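Side-chain contacts in putative aminooxidase (Propionibacterium acnes, PDB 2BA9), which isomerises polyunsaturated fatty acid, producing conjugated linoleic acid, and binds FAD, which probably takes part in the reaction: residues A[248-253]-A[257-262]; A[386-391]-A[401-406]. One frame throughout, in Å; residues are numbered along the deposited sequence.

Contact 1 of 2, residues A[248-253]-A[257-262]; sequences DVLVLT and EKFLDY. With FAD (flavin-adenine dinucleotide), chain D.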
loop_
_atom_site.group_PDB
_atom_site.type_symbol
_atom_site.label_atom_id
_atom_site.label_comp_id
_atom_site.label_asym_id
_atom_site.label_seq_id
_atom_site.Cartn_x
_atom_site.Cartn_y
_atom_site.Cartn_z
ATOM N N ASP A 248 -27.738 -5.068 -6.326
ATOM C CA ASP A 248 -27.607 -6.069 -7.385
ATOM C C ASP A 248 -26.197 -6.624 -7.424
ATOM O O ASP A 248 -26.000 -7.812 -7.664
ATOM C CB ASP A 248 -27.940 -5.447 -8.738
ATOM C CG ASP A 248 -29.380 -5.032 -8.837
ATOM O OD1 ASP A 248 -30.252 -5.877 -8.594
ATOM O OD2 ASP A 248 -29.653 -3.864 -9.155
ATOM N N VAL A 249 -25.224 -5.747 -7.185
ATOM C CA VAL A 249 -23.806 -6.090 -7.292
ATOM C C VAL A 249 -23.028 -5.575 -6.066
ATOM O O VAL A 249 -23.327 -4.505 -5.515
ATOM C CB VAL A 249 -23.212 -5.508 -8.588
ATOM C CG1 VAL A 249 -21.777 -5.962 -8.789
ATOM C CG2 VAL A 249 -24.061 -5.897 -9.766
ATOM N N LEU A 250 -22.057 -6.378 -5.631
ATOM C CA LEU A 250 -21.169 -6.036 -4.527
ATOM C C LEU A 250 -19.723 -5.927 -5.000
ATOM O O LEU A 250 -19.224 -6.824 -5.666
ATOM C CB LEU A 250 -21.252 -7.122 -3.451
ATOM C CG LEU A 250 -20.494 -6.865 -2.147
ATOM C CD1 LEU A 250 -21.011 -5.597 -1.470
ATOM C CD2 LEU A 250 -20.616 -8.084 -1.217
ATOM N N VAL A 251 -19.052 -4.834 -4.630
ATOM C CA VAL A 251 -17.646 -4.622 -4.965
ATOM C C VAL A 251 -16.848 -4.351 -3.685
ATOM O O VAL A 251 -17.079 -3.356 -2.995
ATOM C CB VAL A 251 -17.465 -3.482 -6.001
ATOM C CG1 VAL A 251 -15.989 -3.254 -6.317
ATOM C CG2 VAL A 251 -18.229 -3.828 -7.268
ATOM N N LEU A 252 -15.926 -5.267 -3.380
ATOM C CA LEU A 252 -15.177 -5.261 -2.134
ATOM C C LEU A 252 -13.823 -4.642 -2.341
ATOM O O LEU A 252 -13.030 -5.163 -3.120
ATOM C CB LEU A 252 -14.963 -6.697 -1.638
ATOM C CG LEU A 252 -16.190 -7.559 -1.338
ATOM C CD1 LEU A 252 -15.754 -8.992 -1.013
ATOM C CD2 LEU A 252 -17.010 -6.971 -0.200
ATOM N N THR A 253 -13.552 -3.547 -1.633
ATOM C CA THR A 253 -12.210 -2.956 -1.578
ATOM C C THR A 253 -11.671 -3.006 -0.140
ATOM O O THR A 253 -10.724 -2.295 0.201
ATOM C CB THR A 253 -12.191 -1.475 -2.094
ATOM O OG1 THR A 253 -12.854 -0.619 -1.152
ATOM C CG2 THR A 253 -12.842 -1.365 -3.452
ATOM N N GLU A 257 -10.366 -11.281 4.347
ATOM C CA GLU A 257 -10.406 -12.209 5.466
ATOM C C GLU A 257 -11.350 -11.708 6.574
ATOM O O GLU A 257 -11.952 -12.515 7.273
ATOM C CB GLU A 257 -8.986 -12.492 6.012
ATOM C CG GLU A 257 -8.364 -11.456 6.954
ATOM C CD GLU A 257 -7.806 -10.245 6.235
ATOM O OE1 GLU A 257 -8.614 -9.426 5.755
ATOM O OE2 GLU A 257 -6.567 -10.099 6.158
ATOM N N LYS A 258 -11.457 -10.382 6.735
ATOM C CA LYS A 258 -12.354 -9.789 7.734
ATOM C C LYS A 258 -13.816 -9.850 7.306
ATOM O O LYS A 258 -14.717 -9.960 8.148
ATOM C CB LYS A 258 -11.957 -8.341 8.008
ATOM C CG LYS A 258 -10.507 -8.202 8.515
ATOM C CD LYS A 258 -10.359 -6.987 9.434
ATOM C CE LYS A 258 -9.017 -6.989 10.168
ATOM N NZ LYS A 258 -8.027 -6.194 9.428
ATOM N N PHE A 259 -14.017 -9.747 5.990
ATOM C CA PHE A 259 -15.318 -9.876 5.310
ATOM C C PHE A 259 -15.956 -11.225 5.602
ATOM O O PHE A 259 -17.179 -11.336 5.674
ATOM C CB PHE A 259 -15.119 -9.671 3.799
ATOM C CG PHE A 259 -16.300 -10.062 2.950
ATOM C CD1 PHE A 259 -17.388 -9.207 2.801
ATOM C CD2 PHE A 259 -16.307 -11.275 2.260
ATOM C CE1 PHE A 259 -18.481 -9.570 1.996
ATOM C CE2 PHE A 259 -17.388 -11.634 1.463
ATOM C CZ PHE A 259 -18.476 -10.778 1.333
ATOM N N LEU A 260 -15.119 -12.245 5.792
ATOM C CA LEU A 260 -15.592 -13.574 6.162
ATOM C C LEU A 260 -16.443 -13.538 7.419
ATOM O O LEU A 260 -17.416 -14.289 7.539
ATOM C CB LEU A 260 -14.415 -14.518 6.416
ATOM C CG LEU A 260 -13.516 -14.905 5.245
ATOM C CD1 LEU A 260 -12.374 -15.783 5.755
ATOM C CD2 LEU A 260 -14.325 -15.624 4.158
ATOM N N ASP A 261 -16.072 -12.662 8.349
ATOM C CA ASP A 261 -16.709 -12.613 9.664
ATOM C C ASP A 261 -18.102 -11.965 9.684
ATOM O O ASP A 261 -18.787 -12.051 10.700
ATOM C CB ASP A 261 -15.807 -11.871 10.669
ATOM C CG ASP A 261 -14.474 -12.569 10.912
ATOM O OD1 ASP A 261 -14.337 -13.775 10.613
ATOM O OD2 ASP A 261 -13.554 -11.888 11.417
ATOM N N TYR A 262 -18.511 -11.307 8.600
ATOM C CA TYR A 262 -19.843 -10.677 8.548
ATOM C C TYR A 262 -20.626 -10.954 7.250
ATOM O O TYR A 262 -21.544 -10.210 6.878
ATOM C CB TYR A 262 -19.737 -9.168 8.820
ATOM C CG TYR A 262 -18.893 -8.382 7.833
ATOM C CD1 TYR A 262 -19.449 -7.862 6.667
ATOM C CD2 TYR A 262 -17.550 -8.135 8.087
ATOM C CE1 TYR A 262 -18.681 -7.134 5.775
ATOM C CE2 TYR A 262 -16.781 -7.408 7.209
ATOM C CZ TYR A 262 -17.346 -6.907 6.050
ATOM O OH TYR A 262 -16.571 -6.180 5.166
HETATM P PA FAD D . -7.298 1.494 2.381
HETATM O O1A FAD D . -6.461 2.691 2.033
HETATM O O2A FAD D . -6.898 0.721 3.621
HETATM O O5B FAD D . -8.805 1.980 2.621
HETATM C C5B FAD D . -9.768 0.993 2.906
HETATM C C4B FAD D . -11.067 1.643 3.334
HETATM O O4B FAD D . -12.025 0.632 3.576
HETATM C C3B FAD D . -10.899 2.474 4.608
HETATM O O3B FAD D . -11.389 3.778 4.399
HETATM C C2B FAD D . -11.676 1.696 5.644
HETATM O O2B FAD D . -12.170 2.516 6.704
HETATM C C1B FAD D . -12.703 0.958 4.768
HETATM N N9A FAD D . -13.216 -0.231 5.470
HETATM C C8A FAD D . -12.485 -1.258 6.029
HETATM N N7A FAD D . -13.344 -2.145 6.604
HETATM C C5A FAD D . -14.616 -1.695 6.417
HETATM C C6A FAD D . -15.881 -2.183 6.801
HETATM N N6A FAD D . -16.008 -3.504 7.153
HETATM N N1A FAD D . -17.016 -1.477 6.416
HETATM C C2A FAD D . -16.919 -0.279 5.722
HETATM N N3A FAD D . -15.666 0.193 5.354
HETATM C C4A FAD D . -14.538 -0.484 5.709
HETATM N N1 FAD D . 1.023 4.089 -1.181
HETATM C C2 FAD D . 1.727 4.595 -2.255
HETATM O O2 FAD D . 1.258 4.511 -3.390
HETATM N N3 FAD D . 2.967 5.167 -2.054
HETATM C C4 FAD D . 3.491 5.262 -0.781
HETATM O O4 FAD D . 4.600 5.800 -0.634
HETATM C C4X FAD D . 2.773 4.763 0.310
HETATM N N5 FAD D . 3.277 4.819 1.599
HETATM C C5X FAD D . 2.509 4.478 2.696
HETATM C C6 FAD D . 2.990 4.680 3.988
HETATM C C7 FAD D . 2.189 4.367 5.084
HETATM C C7M FAD D . 2.734 4.614 6.462
HETATM C C8 FAD D . 0.915 3.842 4.885
HETATM C C8M FAD D . 0.016 3.486 6.030
HETATM C C9 FAD D . 0.446 3.639 3.590
HETATM C C9A FAD D . 1.237 3.943 2.482
HETATM N N10 FAD D . 0.792 3.726 1.164
HETATM C C10 FAD D . 1.522 4.193 0.095
HETATM C "C1'" FAD D . -0.265 2.717 0.868
HETATM C "C2'" FAD D . -1.591 3.370 0.497
HETATM O "O2'" FAD D . -1.957 4.395 1.415
HETATM C "C3'" FAD D . -2.642 2.273 0.449
HETATM O "O3'" FAD D . -2.169 1.200 -0.369
HETATM C "C4'" FAD D . -3.968 2.811 -0.066
HETATM O "O4'" FAD D . -4.576 3.678 0.883
HETATM C "C5'" FAD D . -4.866 1.631 -0.407
HETATM O "O5'" FAD D . -6.184 2.066 -0.590
HETATM P P FAD D . -7.413 1.027 -0.404
HETATM O O1P FAD D . -8.740 1.739 -0.591
HETATM O O2P FAD D . -7.221 -0.086 -1.374
HETATM O O3P FAD D . -7.340 0.508 1.114
#

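Contact 2 of 2, residues A[386-391]-A[401-406]; sequences KVEGMQ and EIMSFG. With FAD (flavin-adenine dinucleotide), chain D.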
loop_
_atom_site.group_PDB
_atom_site.type_symbol
_atom_site.label_atom_id
_atom_site.label_comp_id
_atom_site.label_asym_id
_atom_site.label_seq_id
_atom_site.Cartn_x
_atom_site.Cartn_y
_atom_site.Cartn_z
ATOM N N LYS A 386 -7.458 -18.945 -8.617
ATOM C CA LYS A 386 -8.710 -19.216 -7.925
ATOM C C LYS A 386 -9.511 -17.932 -7.695
ATOM O O LYS A 386 -10.648 -17.822 -8.143
ATOM C CB LYS A 386 -8.447 -19.924 -6.593
ATOM C CG LYS A 386 -9.710 -20.244 -5.808
ATOM C CD LYS A 386 -10.544 -21.364 -6.459
ATOM C CE LYS A 386 -11.437 -22.072 -5.435
ATOM N NZ LYS A 386 -11.968 -23.406 -5.879
ATOM N N VAL A 387 -8.921 -16.953 -7.014
ATOM C CA VAL A 387 -9.704 -15.789 -6.579
ATOM C C VAL A 387 -10.195 -14.943 -7.767
ATOM O O VAL A 387 -11.340 -14.476 -7.759
ATOM C CB VAL A 387 -8.969 -14.968 -5.509
ATOM C CG1 VAL A 387 -9.747 -13.685 -5.164
ATOM C CG2 VAL A 387 -8.775 -15.825 -4.267
ATOM N N GLU A 388 -9.368 -14.799 -8.805
ATOM C CA GLU A 388 -9.798 -14.095 -10.018
ATOM C C GLU A 388 -10.824 -14.900 -10.813
ATOM O O GLU A 388 -11.693 -14.320 -11.470
ATOM C CB GLU A 388 -8.617 -13.719 -10.914
ATOM C CG GLU A 388 -7.706 -12.653 -10.327
ATOM C CD GLU A 388 -8.304 -11.250 -10.380
ATOM O OE1 GLU A 388 -9.545 -11.115 -10.474
ATOM O OE2 GLU A 388 -7.529 -10.280 -10.335
ATOM N N GLY A 389 -10.704 -16.227 -10.765
ATOM C CA GLY A 389 -11.711 -17.111 -11.317
ATOM C C GLY A 389 -13.044 -16.971 -10.606
ATOM O O GLY A 389 -14.093 -17.168 -11.210
ATOM N N MET A 390 -13.008 -16.619 -9.325
ATOM C CA MET A 390 -14.236 -16.374 -8.557
ATOM C C MET A 390 -14.926 -15.051 -8.866
ATOM O O MET A 390 -16.001 -14.794 -8.325
ATOM C CB MET A 390 -13.938 -16.404 -7.063
ATOM C CG MET A 390 -13.527 -17.753 -6.539
ATOM S SD MET A 390 -13.092 -17.556 -4.819
ATOM C CE MET A 390 -12.004 -18.916 -4.543
ATOM N N GLN A 391 -14.321 -14.198 -9.692
ATOM C CA GLN A 391 -14.881 -12.861 -9.923
ATOM C C GLN A 391 -16.314 -12.959 -10.424
ATOM O O GLN A 391 -16.653 -13.853 -11.201
ATOM C CB GLN A 391 -14.023 -12.041 -10.896
ATOM C CG GLN A 391 -12.655 -11.611 -10.334
ATOM C CD GLN A 391 -12.724 -10.453 -9.341
ATOM O OE1 GLN A 391 -13.750 -10.231 -8.685
ATOM N NE2 GLN A 391 -11.622 -9.714 -9.223
ATOM N N GLU A 401 -6.250 -3.819 -2.053
ATOM C CA GLU A 401 -4.823 -4.136 -1.988
ATOM C C GLU A 401 -4.509 -5.609 -2.285
ATOM O O GLU A 401 -3.593 -5.883 -3.049
ATOM C CB GLU A 401 -4.243 -3.716 -0.654
ATOM C CG GLU A 401 -4.176 -2.187 -0.467
ATOM C CD GLU A 401 -3.735 -1.780 0.931
ATOM O OE1 GLU A 401 -4.213 -2.402 1.900
ATOM O OE2 GLU A 401 -2.925 -0.844 1.067
ATOM N N ILE A 402 -5.288 -6.537 -1.728
ATOM C CA ILE A 402 -5.019 -7.973 -1.891
ATOM C C ILE A 402 -4.932 -8.415 -3.359
ATOM O O ILE A 402 -4.123 -9.272 -3.664
ATOM C CB ILE A 402 -6.050 -8.861 -1.124
ATOM C CG1 ILE A 402 -5.590 -10.331 -1.036
ATOM C CG2 ILE A 402 -7.439 -8.768 -1.791
ATOM C CD1 ILE A 402 -4.157 -10.558 -0.613
ATOM N N MET A 403 -5.707 -7.790 -4.253
ATOM C CA MET A 403 -5.786 -8.202 -5.679
ATOM C C MET A 403 -4.737 -7.565 -6.599
ATOM O O MET A 403 -4.612 -7.939 -7.778
ATOM C CB MET A 403 -7.176 -7.897 -6.269
ATOM C CG MET A 403 -8.343 -8.577 -5.569
ATOM S SD MET A 403 -8.128 -10.348 -5.230
ATOM C CE MET A 403 -7.884 -10.979 -6.892
ATOM N N SER A 404 -4.004 -6.602 -6.053
ATOM C CA SER A 404 -3.018 -5.839 -6.803
ATOM C C SER A 404 -1.760 -5.697 -5.945
ATOM O O SER A 404 -0.920 -6.594 -5.909
ATOM C CB SER A 404 -3.591 -4.468 -7.214
ATOM O OG SER A 404 -4.060 -3.714 -6.091
ATOM N N PHE A 405 -1.642 -4.577 -5.245
ATOM C CA PHE A 405 -0.520 -4.348 -4.354
ATOM C C PHE A 405 -0.916 -3.253 -3.392
ATOM O O PHE A 405 -1.804 -2.454 -3.701
ATOM C CB PHE A 405 0.722 -3.947 -5.152
ATOM C CG PHE A 405 1.911 -3.688 -4.302
ATOM C CD1 PHE A 405 2.633 -4.745 -3.764
ATOM C CD2 PHE A 405 2.298 -2.386 -4.006
ATOM C CE1 PHE A 405 3.736 -4.506 -2.953
ATOM C CE2 PHE A 405 3.390 -2.140 -3.187
ATOM C CZ PHE A 405 4.118 -3.201 -2.672
ATOM N N GLY A 406 -0.268 -3.226 -2.232
ATOM C CA GLY A 406 -0.528 -2.229 -1.213
ATOM C C GLY A 406 0.001 -0.834 -1.520
ATOM O O GLY A 406 0.670 -0.249 -0.677
HETATM P PA FAD D . -7.298 1.494 2.381
HETATM O O1A FAD D . -6.461 2.691 2.033
HETATM O O2A FAD D . -6.898 0.721 3.621
HETATM O O5B FAD D . -8.805 1.980 2.621
HETATM C C5B FAD D . -9.768 0.993 2.906
HETATM C C4B FAD D . -11.067 1.643 3.334
HETATM O O4B FAD D . -12.025 0.632 3.576
HETATM C C3B FAD D . -10.899 2.474 4.608
HETATM O O3B FAD D . -11.389 3.778 4.399
HETATM C C2B FAD D . -11.676 1.696 5.644
HETATM O O2B FAD D . -12.170 2.516 6.704
HETATM C C1B FAD D . -12.703 0.958 4.768
HETATM N N9A FAD D . -13.216 -0.231 5.470
HETATM C C8A FAD D . -12.485 -1.258 6.029
HETATM N N7A FAD D . -13.344 -2.145 6.604
HETATM C C5A FAD D . -14.616 -1.695 6.417
HETATM C C6A FAD D . -15.881 -2.183 6.801
HETATM N N6A FAD D . -16.008 -3.504 7.153
HETATM N N1A FAD D . -17.016 -1.477 6.416
HETATM C C2A FAD D . -16.919 -0.279 5.722
HETATM N N3A FAD D . -15.666 0.193 5.354
HETATM C C4A FAD D . -14.538 -0.484 5.709
HETATM N N1 FAD D . 1.023 4.089 -1.181
HETATM C C2 FAD D . 1.727 4.595 -2.255
HETATM O O2 FAD D . 1.258 4.511 -3.390
HETATM N N3 FAD D . 2.967 5.167 -2.054
HETATM C C4 FAD D . 3.491 5.262 -0.781
HETATM O O4 FAD D . 4.600 5.800 -0.634
HETATM C C4X FAD D . 2.773 4.763 0.310
HETATM N N5 FAD D . 3.277 4.819 1.599
HETATM C C5X FAD D . 2.509 4.478 2.696
HETATM C C6 FAD D . 2.990 4.680 3.988
HETATM C C7 FAD D . 2.189 4.367 5.084
HETATM C C7M FAD D . 2.734 4.614 6.462
HETATM C C8 FAD D . 0.915 3.842 4.885
HETATM C C8M FAD D . 0.016 3.486 6.030
HETATM C C9 FAD D . 0.446 3.639 3.590
HETATM C C9A FAD D . 1.237 3.943 2.482
HETATM N N10 FAD D . 0.792 3.726 1.164
HETATM C C10 FAD D . 1.522 4.193 0.095
HETATM C "C1'" FAD D . -0.265 2.717 0.868
HETATM C "C2'" FAD D . -1.591 3.370 0.497
HETATM O "O2'" FAD D . -1.957 4.395 1.415
HETATM C "C3'" FAD D . -2.642 2.273 0.449
HETATM O "O3'" FAD D . -2.169 1.200 -0.369
HETATM C "C4'" FAD D . -3.968 2.811 -0.066
HETATM O "O4'" FAD D . -4.576 3.678 0.883
HETATM C "C5'" FAD D . -4.866 1.631 -0.407
HETATM O "O5'" FAD D . -6.184 2.066 -0.590
HETATM P P FAD D . -7.413 1.027 -0.404
HETATM O O1P FAD D . -8.740 1.739 -0.591
HETATM O O2P FAD D . -7.221 -0.086 -1.374
HETATM O O3P FAD D . -7.340 0.508 1.114
HETATM O O HOH W 1 -5.150 -10.184 -9.624
#

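Contact 1 of 2, residues A[248-253]-A[257-262]
In the parallel sheet of the Rossmann-type FAD-binding fold, strand 249-252 turns Leu250 and Leu252 onto the ring of Phe259, which comes from the short helix that follows the strand. The two leucines differ in how they meet it. Leu252 CD1 stands squarely over one face, 3.8 Å from the centroid of the Phe259 ring and 4° off the normal, a CH-pi contact. Its sister methyl lies on the same side, displaced toward the CD1-CE1 bond of the ring, with Leu252 CD2 3.7 Å from Phe259 CE1. With CG anti to the carbonyl carbon (chi1 -60°), Leu252 crosses the Phe259 side chain at about a right angle, which lets both methyls lie on the ring. Leu250 and Phe259 reach toward each other from opposite directions, and Leu250 CD2 meets the ring obliquely, 4.1 Å from Phe259 CE1. The join is wholly apolar and buried.

Tyr262 links this packing to the cofactor. With chi1 at 61° its ring folds back over the preceding turn, so that Phe259 O sits above the ring centre. That carbonyl also accepts a hydrogen bond from the backbone N of Tyr262, at 3.2 Å from Phe259 O, and bonds to the hydroxyl of Ser263. Tyr262 OH lies in the plane of the Phe259 ring at its edge, 3.9 Å from Phe259 CD1. The same oxygen is 3.4 Å from N6A of FAD, placing the tyrosine beside the adenine amino group, which approaches the tyrosine ring obliquely.

Strand 249-252 runs between strands 9-12 and 396-398, backbone-bonded to Ala10 and the preceding Arg8 on one side, and to Phe397 and the preceding Asn395 on the other. Strand 226-230 contributes Ile229, touched by Leu250, Phe259 and Tyr262, while helix 267-273 meets Phe259 through Glu269.

Contact 2 of 2, residues A[386-391]-A[401-406]
The carboxylate of Glu388 presents one face to the methyl of Met403, Met403 CE resting 3.5 Å above Glu388 CD. Its two oxygens have different polar partners. Gln391 NE2 donates to Glu388 OE1 at 2.8 Å, with an N-H...O angle of 153°; the donor comes on the syn side but is tilted 30° out of the carboxylate plane, while the oxygen lies close to the plane of the glutamine amide. Glu388 OE2 is held by Tyr414 OH and by a water that also donates to Met403 O, 3.0 Å from that water. The carboxylate is thus fixed on its oxygens while its face takes an apolar methyl. A bend at chi2 (-75°) brings the end of Glu388 nearer to Met403 than its first bond would suggest.

Met403 is itself bent twice, and this curl sets both sulfur and methyl against helix 383-389. Met403 SD lies 3.7 Å from Val387 CG1, and Met403 CE is equally near that methyl, lodged between the valine and the glutamate.

On the far side of the 3-10 turn, the FAD hydroxyl O3' donates to Glu401 OE2 at 2.6 Å, while Glu401 OE1 forms a salt bridge with Lys45. The turn thus holds a FAD-binding residue two positions before the methionine that packs on the helix.

Helix 408-423 borders the site through Tyr414, touched by Met403 and Gln391. Phe273 of helix 267-273 packs on Val387, and Gln391 OE1 accepts a hydrogen bond from the backbone N of Tyr398 in strand 396-398.

Overall arrangement
Contacts 1 and 2 have centres 13 Å apart and nearest atoms about 5 Å apart, without touching, and follow each other along the chain on the same side of its centre. Two elements join them. Strand 396-398 offers Tyr398, which the side chain of Leu252 of contact 1 touches and whose backbone N bonds to Gln391 of contact 2. Helix 267-273 packs on both, its Phe273 touching Leu260 as well as Val387. Each contact also borders FAD, but at different points: segment 257-262 flanks the adenine, whereas segment 401-406 bonds to and flanks the ribityl chain. They meet separate parts of the extended cofactor, with the diphosphate between, away from direct contact with the flavin ring.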